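Local coordinates for protein L-threonine-O-3-phosphate decarboxylase (Porphyromonas gingivalis, PDB 3FKD) that probably binds pyridoxal 5'-phosphate and decarboxylates L-threonine O-3-phosphate, as a member of the class I and II aminotransferase family, at residues R218-A221 against F222-P225. Numbering follows the deposited sequence.
Sequences RVAA and FSTP
Phe222 and Ser223 each turn a backbone N-H back onto carbonyls near the end of helix 213-220, and this is where the contact is tight. Phe222 N reaches Val219 O at 3.1 Å, and Ser223 N reaches Ala220 O at 3.0 Å with an N-H...O angle of 167°. Ala220 O is gripped a second time, weakly, by Ser223 OG at 3.4 Å: with chi1 at -61° the hydroxyl lies beside its own backbone N, so hydroxyl and amide converge on one oxygen. Gln82 adds weak hydrogen bonds to both Val219 O and Ser223 OG, a light link to helix 75-86.

The ring of Phe222 makes only van der Waals contacts with the helix end. It swings back along it and presents an edge to Arg218 O, which lies near the ring plane, 3.9 Å from CD2. Ala221 gives it a thin apolar neighbour, CB standing 4.2 Å from Phe222 CD2. Farther out, the ring touches Gln85 and, across the dimer interface, Met108 of the second subunit. Val219, by contrast, points away from the turn and is buried against Leu71 and Ala86, whereas the solvent-facing residues, on the looser side, are Arg218, Ala220 and Ala221.

Beyond Ser223 the chain straightens; Thr224 packs on Tyr81 and Pro225 on Glu101 of the second subunit. The arrangement is a type I beta turn, Ala220 to Ser223, leading from a surface helix into the loop toward helix 230-241 at the dimer interface of an aminotransferase-fold enzyme.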
# COMPACT_ATOMS: atom_id res chain seq x y z
N ARG A 218 -6.37 -2.20 18.87
CA ARG A 218 -5.11 -1.49 18.97
C ARG A 218 -4.53 -1.32 17.58
O ARG A 218 -3.95 -0.28 17.27
CB ARG A 218 -4.11 -2.18 19.88
CG ARG A 218 -4.44 -2.07 21.34
CD ARG A 218 -4.14 -0.69 21.95
NE ARG A 218 -2.73 -0.29 21.95
CZ ARG A 218 -1.79 -0.79 22.77
NH1 ARG A 218 -2.08 -1.71 23.67
NH2 ARG A 218 -0.54 -0.34 22.69
N VAL A 219 -4.69 -2.30 16.70
CA VAL A 219 -4.08 -2.09 15.38
C VAL A 219 -4.92 -1.22 14.46
O VAL A 219 -4.37 -0.47 13.68
CB VAL A 219 -3.46 -3.39 14.73
CG1 VAL A 219 -3.97 -4.64 15.38
CG2 VAL A 219 -3.63 -3.41 13.21
N ALA A 220 -6.24 -1.25 14.64
CA ALA A 220 -7.16 -0.49 13.78
C ALA A 220 -6.95 1.01 13.97
O ALA A 220 -7.22 1.82 13.08
CB ALA A 220 -8.58 -0.87 14.07
N ALA A 221 -6.39 1.36 15.11
CA ALA A 221 -6.22 2.76 15.45
C ALA A 221 -5.22 3.46 14.51
O ALA A 221 -5.17 4.69 14.43
CB ALA A 221 -5.82 2.90 16.89
N PHE A 222 -4.47 2.67 13.76
CA PHE A 222 -3.56 3.22 12.75
C PHE A 222 -3.90 2.84 11.30
O PHE A 222 -3.01 2.92 10.44
CB PHE A 222 -2.13 2.78 13.04
CG PHE A 222 -1.62 3.23 14.36
CD1 PHE A 222 -0.94 4.44 14.48
CD2 PHE A 222 -1.85 2.46 15.51
CE1 PHE A 222 -0.46 4.87 15.71
CE2 PHE A 222 -1.38 2.89 16.76
CZ PHE A 222 -0.69 4.10 16.85
N SER A 223 -5.16 2.44 11.03
CA SER A 223 -5.60 2.12 9.67
C SER A 223 -5.84 3.40 8.90
O SER A 223 -6.40 4.36 9.43
CB SER A 223 -6.89 1.26 9.65
OG SER A 223 -6.73 -0.01 10.29
N THR A 224 -5.45 3.38 7.63
CA THR A 224 -5.62 4.51 6.73
C THR A 224 -6.56 4.09 5.62
O THR A 224 -6.47 2.99 5.15
CB THR A 224 -4.24 4.98 6.18
OG1 THR A 224 -3.78 4.13 5.13
CG2 THR A 224 -3.17 4.97 7.30
N PRO A 225 -7.51 4.97 5.23
CA PRO A 225 -8.51 4.52 4.23
C PRO A 225 -7.95 4.39 2.83
O PRO A 225 -6.98 5.08 2.49
CB PRO A 225 -9.59 5.64 4.25
CG PRO A 225 -8.92 6.84 4.87
CD PRO A 225 -7.59 6.43 5.50